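Local coordinates for protein 4'-phospho-dehydrooxetanocin synthase (Bacillus megaterium, PDB 5UL3) that catalyses the oxidative ring contraction of dAMP to an oxetane aldehyde in oxetanocin A biosynthesis, using cobalamin, a [4Fe-4S] cluster and S-adenosylmethionine, at residues G312-R317 and A397-S402; R328-L333 and D362-G367; S402-K407 and N455-R460. All coordinates share one frame; numbering follows the deposited sequence. Where two conformers were deposited one is given.

Overall arrangement
All three contacts belong to the partial TIM barrel of the AdoMet radical domain. Interactions 1 and 2 lie side by side near the iron-sulfur cluster and are joined by Glu364, whose carboxylate bonds to Asp314 N and forms a salt bridge with Arg399. Interaction 1 is polar and only partly buried, built on charged groups beside the cluster loop. Interaction 2 is buried and depends on one indole gripped by backbone. Interaction 3, also buried but away from the annotated sites, is wholly apolar between its segments. It shares Ser402 with interaction 1, so the chain leaving strand 393-398 meets the cluster region first and helix 452-464 next.

Interaction 1 of 3, residues G312-R317 and A397-S402; sequences GCDYSR and AARADS. With SF4 (iron/sulfur cluster), chain B.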
loop_
_atom_site.group_PDB
_atom_site.type_symbol
_atom_site.label_atom_id
_atom_site.label_comp_id
_atom_site.label_asym_id
_atom_site.label_seq_id
_atom_site.Cartn_x
_atom_site.Cartn_y
_atom_site.Cartn_z
ATOM N N GLY A 312 8.178 -6.998 4.806
ATOM C CA GLY A 312 9.148 -7.638 3.937
ATOM C C GLY A 312 8.556 -8.715 3.047
ATOM O O GLY A 312 7.359 -9.028 3.067
ATOM N N CYS A 313 9.446 -9.301 2.247
ATOM C CA CYS A 313 9.106 -10.363 1.314
ATOM C C CYS A 313 10.193 -11.421 1.435
ATOM O O CYS A 313 11.365 -11.104 1.251
ATOM C CB CYS A 313 9.046 -9.840 -0.116
ATOM S SG CYS A 313 8.640 -11.151 -1.334
ATOM N N ASP A 314 9.808 -12.653 1.754
ATOM C CA ASP A 314 10.819 -13.697 1.885
ATOM C C ASP A 314 11.351 -14.145 0.532
ATOM O O ASP A 314 12.445 -14.717 0.472
ATOM C CB ASP A 314 10.267 -14.891 2.668
ATOM C CG ASP A 314 8.913 -15.345 2.178
ATOM O OD1 ASP A 314 8.769 -15.663 0.981
ATOM O OD2 ASP A 314 7.988 -15.405 3.014
ATOM N N TYR A 315 10.615 -13.871 -0.553
ATOM C CA TYR A 315 11.090 -14.217 -1.895
ATOM C C TYR A 315 12.108 -13.197 -2.393
ATOM O O TYR A 315 13.280 -13.527 -2.611
ATOM C CB TYR A 315 9.909 -14.320 -2.862
ATOM C CG TYR A 315 10.302 -14.756 -4.248
ATOM C CD1 TYR A 315 10.852 -16.020 -4.472
ATOM C CD2 TYR A 315 10.098 -13.921 -5.342
ATOM C CE1 TYR A 315 11.200 -16.432 -5.765
ATOM C CE2 TYR A 315 10.455 -14.340 -6.646
ATOM C CZ TYR A 315 11.002 -15.584 -6.831
ATOM O OH TYR A 315 11.345 -15.962 -8.125
ATOM N N SER A 316 11.661 -11.953 -2.613
ATOM C CA SER A 316 12.528 -10.796 -2.840
ATOM C C SER A 316 13.368 -10.912 -4.112
ATOM O O SER A 316 14.367 -10.208 -4.257
ATOM C CB SER A 316 13.437 -10.543 -1.627
ATOM O OG SER A 316 12.775 -9.819 -0.599
ATOM N N ARG A 317 12.966 -11.755 -5.067
ATOM C CA ARG A 317 13.769 -12.015 -6.252
ATOM C C ARG A 317 13.201 -11.458 -7.542
ATOM O O ARG A 317 13.847 -11.599 -8.592
ATOM C CB ARG A 317 13.973 -13.517 -6.418
ATOM C CG ARG A 317 14.905 -14.080 -5.397
ATOM C CD ARG A 317 14.944 -15.578 -5.584
ATOM N NE ARG A 317 15.974 -16.250 -4.806
ATOM C CZ ARG A 317 15.884 -16.535 -3.510
ATOM N NH1 ARG A 317 14.830 -16.156 -2.782
ATOM N NH2 ARG A 317 16.872 -17.190 -2.930
ATOM N N ALA A 397 -2.429 -8.917 -0.911
ATOM C CA ALA A 397 -1.701 -9.309 -2.111
ATOM C C ALA A 397 -0.951 -10.617 -1.869
ATOM O O ALA A 397 -0.574 -10.931 -0.740
ATOM C CB ALA A 397 -0.699 -8.233 -2.532
ATOM N N ALA A 398 -0.734 -11.370 -2.945
ATOM C CA ALA A 398 -0.033 -12.650 -2.820
ATOM C C ALA A 398 0.609 -13.024 -4.145
ATOM O O ALA A 398 0.129 -12.629 -5.212
ATOM C CB ALA A 398 -0.985 -13.769 -2.384
ATOM N N ARG A 399 1.694 -13.813 -4.068
ATOM C CA ARG A 399 2.290 -14.394 -5.264
ATOM C C ARG A 399 1.482 -15.599 -5.726
ATOM O O ARG A 399 0.862 -16.297 -4.921
ATOM C CB ARG A 399 3.733 -14.876 -5.014
ATOM C CG ARG A 399 4.593 -14.019 -4.141
ATOM C CD ARG A 399 6.071 -14.502 -4.177
ATOM N NE ARG A 399 6.269 -15.907 -3.831
ATOM C CZ ARG A 399 6.521 -16.340 -2.599
ATOM N NH1 ARG A 399 6.703 -17.635 -2.370
ATOM N NH2 ARG A 399 6.587 -15.480 -1.589
ATOM N N ALA A 400 1.550 -15.875 -7.030
ATOM C CA ALA A 400 0.879 -17.063 -7.553
ATOM C C ALA A 400 1.352 -18.327 -6.848
ATOM O O ALA A 400 0.544 -19.224 -6.574
ATOM C CB ALA A 400 1.088 -17.188 -9.056
ATOM N N ASP A 401 2.655 -18.422 -6.531
ATOM C CA ASP A 401 3.141 -19.635 -5.876
ATOM C C ASP A 401 2.838 -19.676 -4.383
ATOM O O ASP A 401 3.204 -20.651 -3.713
ATOM C CB ASP A 401 4.647 -19.836 -6.132
ATOM C CG ASP A 401 5.484 -18.591 -5.855
ATOM O OD1 ASP A 401 5.179 -17.507 -6.398
ATOM O OD2 ASP A 401 6.493 -18.719 -5.139
ATOM N N SER A 402 2.192 -18.646 -3.831
ATOM C CA SER A 402 1.587 -18.793 -2.516
ATOM C C SER A 402 0.258 -19.530 -2.586
ATOM O O SER A 402 -0.310 -19.855 -1.541
ATOM C CB SER A 402 1.371 -17.429 -1.849
ATOM O OG SER A 402 2.594 -16.759 -1.617
HETATM FE FE1 SF4 B . 8.241 -10.121 -6.042
HETATM FE FE2 SF4 B . 5.984 -9.305 -4.771
HETATM FE FE3 SF4 B . 8.291 -7.735 -4.787
HETATM FE FE4 SF4 B . 8.221 -10.028 -3.301
HETATM S S1 SF4 B . 6.927 -8.144 -2.986
HETATM S S2 SF4 B . 9.936 -9.351 -4.674
HETATM S S3 SF4 B . 6.973 -11.380 -4.683
HETATM S S4 SF4 B . 6.969 -8.320 -6.587
#
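Over one face of the Arg399 guanidinium lies Tyr315 CB, toward the rim and 3.7 Å from Arg399 NH2. At the edge, in the guanidinium plane, sits Asp401 OD2, gripped side-on by two nitrogens of the arginine: NE to OD2 is 3.1 Å and NH1 to OD2 is 3.0 Å. Both donors come from the same face of the Asp401 carboxylate, well above its plane. The Tyr315 ring in turn has Arg317 CB over one face, toward its rim, and its OH bonds to the carbonyl of Gly447.

Across the contact, Arg399 NH2 makes a weak salt bridge with Asp314 OD1 at 3.4 Å. The two flat groups stand nearly perpendicular, 84° apart, and the N-H points poorly. Since Asp314 was modelled in two conformers, this link is doubtful; the salt bridge of NH2 with Glu364 is the stronger one.

Residues 312-317 open the cluster-binding loop after strand 305-311, which supplies Cys313, with Cys318 and Cys321, to the radical SAM [4Fe-4S] cluster. Cys313 SG binds the iron FE4 at 2.3 Å. Within the loop, Ser316 OG donates to Cys313 O at 2.7 Å. From the other segment, the extended start of the Arg399 chain (chi2 -171°) brings CD to 3.3 Å from the cluster sulfide S3. The bend at chi3 (-55°) then turns the guanidinium off the cluster toward the acids.

A long, flexible arginine suits this place because its methylenes can touch an inorganic sulfide while its nitrogens reach several carboxylates. Asp314, Glu364 and Asp401 probably balance its charge and hold the guanidinium in one rotation.

Interaction 2 of 3, residues R328-L333 and D362-G367; sequences RSWRPL and DEEFIG. With EDO (1,2-ethanediol), chain S.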
loop_
_atom_site.group_PDB
_atom_site.type_symbol
_atom_site.label_atom_id
_atom_site.label_comp_id
_atom_site.label_asym_id
_atom_site.label_seq_id
_atom_site.Cartn_x
_atom_site.Cartn_y
_atom_site.Cartn_z
ATOM N N ARG A 328 14.698 -7.947 2.774
ATOM C CA ARG A 328 14.678 -9.237 2.094
ATOM C C ARG A 328 14.295 -10.388 3.002
ATOM O O ARG A 328 14.502 -11.551 2.630
ATOM C CB ARG A 328 16.050 -9.512 1.465
ATOM C CG ARG A 328 16.544 -8.370 0.604
ATOM C CD ARG A 328 18.023 -8.046 0.851
ATOM N NE ARG A 328 18.413 -6.929 0.000
ATOM C CZ ARG A 328 18.511 -5.671 0.417
ATOM N NH1 ARG A 328 18.868 -4.723 -0.436
ATOM N NH2 ARG A 328 18.262 -5.368 1.687
ATOM N N SER A 329 13.771 -10.104 4.190
ATOM C CA SER A 329 13.291 -11.120 5.106
ATOM C C SER A 329 11.873 -10.752 5.515
ATOM O O SER A 329 11.475 -9.591 5.427
ATOM C CB SER A 329 14.172 -11.225 6.355
ATOM O OG SER A 329 14.210 -9.973 7.023
ATOM N N TRP A 330 11.122 -11.744 5.973
ATOM C CA TRP A 330 9.703 -11.574 6.279
ATOM C C TRP A 330 9.518 -11.595 7.793
ATOM O O TRP A 330 9.936 -12.543 8.457
ATOM C CB TRP A 330 8.889 -12.667 5.591
ATOM C CG TRP A 330 7.395 -12.542 5.716
ATOM C CD1 TRP A 330 6.592 -11.652 5.065
ATOM C CD2 TRP A 330 6.529 -13.384 6.488
ATOM N NE1 TRP A 330 5.279 -11.876 5.398
ATOM C CE2 TRP A 330 5.211 -12.919 6.285
ATOM C CE3 TRP A 330 6.741 -14.472 7.347
ATOM C CZ2 TRP A 330 4.110 -13.516 6.886
ATOM C CZ3 TRP A 330 5.648 -15.064 7.946
ATOM C CH2 TRP A 330 4.347 -14.576 7.724
ATOM N N ARG A 331 8.901 -10.541 8.334
ATOM C CA ARG A 331 8.739 -10.345 9.777
ATOM C C ARG A 331 7.248 -10.260 10.105
ATOM O O ARG A 331 6.629 -9.199 9.912
ATOM C CB ARG A 331 9.452 -9.069 10.231
ATOM C CG ARG A 331 10.958 -9.030 9.913
ATOM C CD ARG A 331 11.260 -8.348 8.573
ATOM N NE ARG A 331 11.090 -6.892 8.642
ATOM C CZ ARG A 331 11.117 -6.093 7.581
ATOM N NH1 ARG A 331 10.980 -4.777 7.727
ATOM N NH2 ARG A 331 11.297 -6.612 6.364
ATOM N N PRO A 332 6.625 -11.335 10.567
ATOM C CA PRO A 332 5.181 -11.309 10.839
ATOM C C PRO A 332 4.834 -10.804 12.226
ATOM O O PRO A 332 5.571 -10.989 13.197
ATOM C CB PRO A 332 4.786 -12.786 10.710
ATOM C CG PRO A 332 6.043 -13.511 11.198
ATOM C CD PRO A 332 7.176 -12.701 10.615
ATOM N N LEU A 333 3.678 -10.138 12.301
ATOM C CA LEU A 333 3.002 -9.967 13.579
ATOM C C LEU A 333 2.561 -11.318 14.125
ATOM O O LEU A 333 2.162 -12.208 13.374
ATOM C CB LEU A 333 1.756 -9.075 13.414
ATOM C CG LEU A 333 1.782 -7.566 13.507
ATOM C CD1 LEU A 333 0.344 -7.020 13.486
ATOM C CD2 LEU A 333 2.521 -7.122 14.750
ATOM N N ASP A 362 0.358 -5.463 3.673
ATOM C CA ASP A 362 1.461 -6.427 3.516
ATOM C C ASP A 362 1.885 -6.575 2.058
ATOM O O ASP A 362 1.053 -6.770 1.166
ATOM C CB ASP A 362 1.047 -7.810 4.030
ATOM C CG ASP A 362 0.516 -7.797 5.432
ATOM O OD1 ASP A 362 -0.243 -6.868 5.804
ATOM O OD2 ASP A 362 0.794 -8.765 6.151
ATOM N N GLU A 363 3.200 -6.532 1.823
ATOM C CA GLU A 363 3.725 -7.026 0.553
ATOM C C GLU A 363 3.414 -8.503 0.379
ATOM O O GLU A 363 3.147 -8.965 -0.740
ATOM C CB GLU A 363 5.239 -6.796 0.486
ATOM C CG GLU A 363 5.636 -5.345 0.276
ATOM C CD GLU A 363 7.129 -5.206 0.072
ATOM O OE1 GLU A 363 7.872 -5.661 0.970
ATOM O OE2 GLU A 363 7.543 -4.699 -1.003
ATOM N N GLU A 364 3.467 -9.260 1.470
ATOM C CA GLU A 364 3.366 -10.722 1.465
ATOM C C GLU A 364 2.561 -11.116 2.701
ATOM O O GLU A 364 3.121 -11.328 3.786
ATOM C CB GLU A 364 4.750 -11.376 1.463
ATOM C CG GLU A 364 4.707 -12.893 1.526
ATOM C CD GLU A 364 6.088 -13.538 1.508
ATOM O OE1 GLU A 364 7.094 -12.859 1.825
ATOM O OE2 GLU A 364 6.157 -14.736 1.163
ATOM N N PHE A 365 1.245 -11.252 2.523
ATOM C CA PHE A 365 0.377 -11.571 3.652
ATOM C C PHE A 365 0.638 -12.981 4.179
ATOM O O PHE A 365 0.647 -13.201 5.395
ATOM C CB PHE A 365 -1.087 -11.408 3.229
ATOM C CG PHE A 365 -2.074 -11.686 4.326
ATOM C CD1 PHE A 365 -2.157 -10.848 5.436
ATOM C CD2 PHE A 365 -2.949 -12.761 4.240
ATOM C CE1 PHE A 365 -3.087 -11.098 6.440
ATOM C CE2 PHE A 365 -3.895 -13.012 5.243
ATOM C CZ PHE A 365 -3.953 -12.186 6.351
ATOM N N ILE A 366 0.885 -13.946 3.286
ATOM C CA ILE A 366 0.972 -15.344 3.721
ATOM C C ILE A 366 2.365 -15.677 4.251
ATOM O O ILE A 366 2.514 -16.239 5.346
ATOM C CB ILE A 366 0.572 -16.279 2.569
ATOM C CG1 ILE A 366 -0.866 -15.978 2.145
ATOM C CG2 ILE A 366 0.706 -17.730 2.990
ATOM C CD1 ILE A 366 -1.199 -16.564 0.828
ATOM N N GLY A 367 3.399 -15.345 3.499
ATOM C CA GLY A 367 4.745 -15.470 4.034
ATOM C C GLY A 367 5.312 -16.882 3.972
ATOM O O GLY A 367 4.761 -17.810 3.358
HETATM C C1 EDO S . 17.355 -7.007 4.364
HETATM O O1 EDO S . 18.577 -6.668 3.704
HETATM C C2 EDO S . 17.340 -8.436 4.823
HETATM O O2 EDO S . 16.390 -8.587 5.872
#
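In the partial TIM barrel of this radical SAM enzyme, Trp330, just before the short edge strand 331-332, packs on Glu364 to Gly367 in the loop that follows strand 357-360. The indole lies between the backbone of Gly367 and the ring of Pro332, whose CB is over the rim of the opposite face. Gly367 CA sits 3.5 Å from the centroid of the six-membered ring and 14° off its normal, a CH-pi contact. Glycine suits this spot because, with no side chain, it lets the ring close down on its CA.

The indole N-H is used as well. Trp330 NE1 donates to Glu364 O at 2.7 Å, in the carbonyl plane although the acceptor is tilted out of the ring plane, and this carbonyl also accepts from Ser310 OG. With chi1 at -175°, the indole swings out to the loop; Phe365 O lies at the ring edge, and Trp330 CH2 is 3.4 Å from Ile366 O.

The Glu364 carboxylate is shared with interaction 1, where OE1 accepts from Asp314 N, while its neighbour Glu363 binds cobalamin. The Glu364 side chain crosses the tryptophan at about a right angle, and its OE1 approaches Trp330 CD1 at 3.5 Å.

Interaction 3 of 3, residues S402-K407 and N455-R460; sequences SVYEPK and NIIALR
Ile457 CG2 lies over one face of the Tyr404 ring, 3.7 Å from the centroid and close to the ring normal, a CH-pi contact displaced toward the rim. The longer branch of the isoleucine passes beyond the rim, beside CE2 and OH, with CD1 3.5 Å from Tyr404 CE2 and 3.8 Å from Tyr404 OH. Its first torsion puts CG2 opposite the backbone N and CG1 beside it (chi1 -68°), which sends the methyl over the face and the longer branch past the edge of the ring. A beta-branched residue suits this position, since its short branch can cover the ring while the other fills the place alongside.

The tyrosine is placed for this by a chi1 near trans, 167°, which extends the ring away from its own backbone N and alongside the helix. Pro406 CD backs the opposite face, leaving the ring sandwiched between the proline of its own loop and the isoleucine of the helix. Tyr514 and Leu518 of helix 510-519 also touch it.

Beside this, Val403 meets Ala458, the residue next to Ile457. The valine CB is 3.9 Å from the alanine CB. Val403 CG1 is turned away from its own backbone N (chi1 -173°), which sets it 3.7 Å from the carbonyl Ala458 O. The small alanine allows the loop backbone close to the helix at this point. No hydrogen bond joins the two segments, but Gln454, just before the helical segment, donates to Tyr404 O.

Here the loop between strand 393-398 and helix 410-426 packs on helix 452-464, which connects the parallel strands 432-436 and 470-473, the beta-alpha-beta layout of a partial TIM barrel with helices packed outside its strands.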
loop_
_atom_site.group_PDB
_atom_site.type_symbol
_atom_site.label_atom_id
_atom_site.label_comp_id
_atom_site.label_asym_id
_atom_site.label_seq_id
_atom_site.Cartn_x
_atom_site.Cartn_y
_atom_site.Cartn_z
ATOM N N SER A 402 2.192 -18.646 -3.831
ATOM C CA SER A 402 1.587 -18.793 -2.516
ATOM C C SER A 402 0.258 -19.530 -2.586
ATOM O O SER A 402 -0.310 -19.855 -1.541
ATOM C CB SER A 402 1.371 -17.429 -1.849
ATOM O OG SER A 402 2.594 -16.759 -1.617
ATOM N N VAL A 403 -0.248 -19.782 -3.789
ATOM C CA VAL A 403 -1.462 -20.564 -3.991
ATOM C C VAL A 403 -1.123 -21.982 -4.430
ATOM O O VAL A 403 -1.593 -22.955 -3.838
ATOM C CB VAL A 403 -2.373 -19.890 -5.045
ATOM C CG1 VAL A 403 -3.724 -20.612 -5.126
ATOM C CG2 VAL A 403 -2.573 -18.404 -4.738
ATOM N N TYR A 404 -0.305 -22.093 -5.475
ATOM C CA TYR A 404 -0.012 -23.360 -6.132
ATOM C C TYR A 404 1.470 -23.425 -6.472
ATOM O O TYR A 404 1.998 -22.535 -7.144
ATOM C CB TYR A 404 -0.866 -23.497 -7.401
ATOM C CG TYR A 404 -0.455 -24.617 -8.337
ATOM C CD1 TYR A 404 -0.481 -25.947 -7.920
ATOM C CD2 TYR A 404 -0.056 -24.342 -9.649
ATOM C CE1 TYR A 404 -0.110 -26.978 -8.784
ATOM C CE2 TYR A 404 0.315 -25.371 -10.516
ATOM C CZ TYR A 404 0.277 -26.686 -10.070
ATOM O OH TYR A 404 0.632 -27.705 -10.927
ATOM N N GLU A 405 2.141 -24.498 -6.056
ATOM C CA GLU A 405 3.575 -24.624 -6.293
ATOM C C GLU A 405 3.855 -26.092 -6.565
ATOM O O GLU A 405 3.999 -26.885 -5.621
ATOM C CB GLU A 405 4.417 -24.124 -5.124
ATOM C CG GLU A 405 5.930 -24.377 -5.349
ATOM C CD GLU A 405 6.417 -23.833 -6.682
ATOM O OE1 GLU A 405 6.706 -22.616 -6.760
ATOM O OE2 GLU A 405 6.484 -24.599 -7.673
ATOM N N PRO A 406 3.919 -26.487 -7.836
ATOM C CA PRO A 406 4.150 -27.905 -8.159
ATOM C C PRO A 406 5.529 -28.405 -7.750
ATOM O O PRO A 406 5.735 -29.626 -7.715
ATOM C CB PRO A 406 3.954 -27.948 -9.677
ATOM C CG PRO A 406 4.292 -26.544 -10.130
ATOM C CD PRO A 406 3.746 -25.659 -9.041
ATOM N N LYS A 407 6.467 -27.520 -7.415
ATOM C CA LYS A 407 7.723 -27.985 -6.837
ATOM C C LYS A 407 7.572 -28.437 -5.395
ATOM O O LYS A 407 8.515 -29.010 -4.840
ATOM C CB LYS A 407 8.792 -26.896 -6.935
ATOM C CG LYS A 407 9.123 -26.540 -8.377
ATOM C CD LYS A 407 10.380 -25.703 -8.461
ATOM C CE LYS A 407 10.639 -25.240 -9.887
ATOM N NZ LYS A 407 11.841 -24.359 -9.939
ATOM N N ASN A 455 0.430 -20.054 -13.223
ATOM C CA ASN A 455 -0.385 -18.870 -12.958
ATOM C C ASN A 455 -1.861 -19.152 -13.221
ATOM O O ASN A 455 -2.725 -18.746 -12.433
ATOM C CB ASN A 455 0.104 -17.709 -13.819
ATOM C CG ASN A 455 1.376 -17.086 -13.286
ATOM O OD1 ASN A 455 1.555 -16.963 -12.084
ATOM N ND2 ASN A 455 2.255 -16.673 -14.179
ATOM N N ILE A 456 -2.168 -19.827 -14.335
ATOM C CA ILE A 456 -3.552 -20.203 -14.634
ATOM C C ILE A 456 -4.152 -20.987 -13.472
ATOM O O ILE A 456 -5.259 -20.696 -13.002
ATOM C CB ILE A 456 -3.617 -21.015 -15.940
ATOM C CG1 ILE A 456 -3.289 -20.140 -17.155
ATOM C CG2 ILE A 456 -4.979 -21.699 -16.072
ATOM C CD1 ILE A 456 -4.361 -19.059 -17.445
ATOM N N ILE A 457 -3.422 -21.990 -12.979
ATOM C CA ILE A 457 -3.972 -22.837 -11.928
ATOM C C ILE A 457 -4.167 -22.052 -10.633
ATOM O O ILE A 457 -5.150 -22.263 -9.920
ATOM C CB ILE A 457 -3.082 -24.076 -11.725
ATOM C CG1 ILE A 457 -3.182 -24.984 -12.955
ATOM C CG2 ILE A 457 -3.501 -24.837 -10.464
ATOM C CD1 ILE A 457 -2.037 -25.981 -13.067
ATOM N N ALA A 458 -3.240 -21.146 -10.300
ATOM C CA ALA A 458 -3.430 -20.334 -9.104
ATOM C C ALA A 458 -4.734 -19.549 -9.200
ATOM O O ALA A 458 -5.493 -19.474 -8.230
ATOM C CB ALA A 458 -2.250 -19.378 -8.897
ATOM N N LEU A 459 -5.012 -18.972 -10.369
ATOM C CA LEU A 459 -6.235 -18.177 -10.532
ATOM C C LEU A 459 -7.472 -19.054 -10.440
ATOM O O LEU A 459 -8.500 -18.647 -9.885
ATOM C CB LEU A 459 -6.217 -17.434 -11.868
ATOM C CG LEU A 459 -5.075 -16.447 -12.096
ATOM C CD1 LEU A 459 -5.214 -15.775 -13.483
ATOM C CD2 LEU A 459 -5.006 -15.423 -10.974
ATOM N N ARG A 460 -7.381 -20.265 -10.979
ATOM C CA ARG A 460 -8.469 -21.233 -10.894
ATOM C C ARG A 460 -8.803 -21.569 -9.442
ATOM O O ARG A 460 -9.975 -21.578 -9.039
ATOM C CB ARG A 460 -8.048 -22.484 -11.678
ATOM C CG ARG A 460 -9.128 -23.480 -12.017
ATOM C CD ARG A 460 -8.555 -24.660 -12.825
ATOM N NE ARG A 460 -8.185 -24.305 -14.191
ATOM C CZ ARG A 460 -7.337 -25.000 -14.941
ATOM N NH1 ARG A 460 -6.748 -26.095 -14.459
ATOM N NH2 ARG A 460 -7.064 -24.600 -16.170
#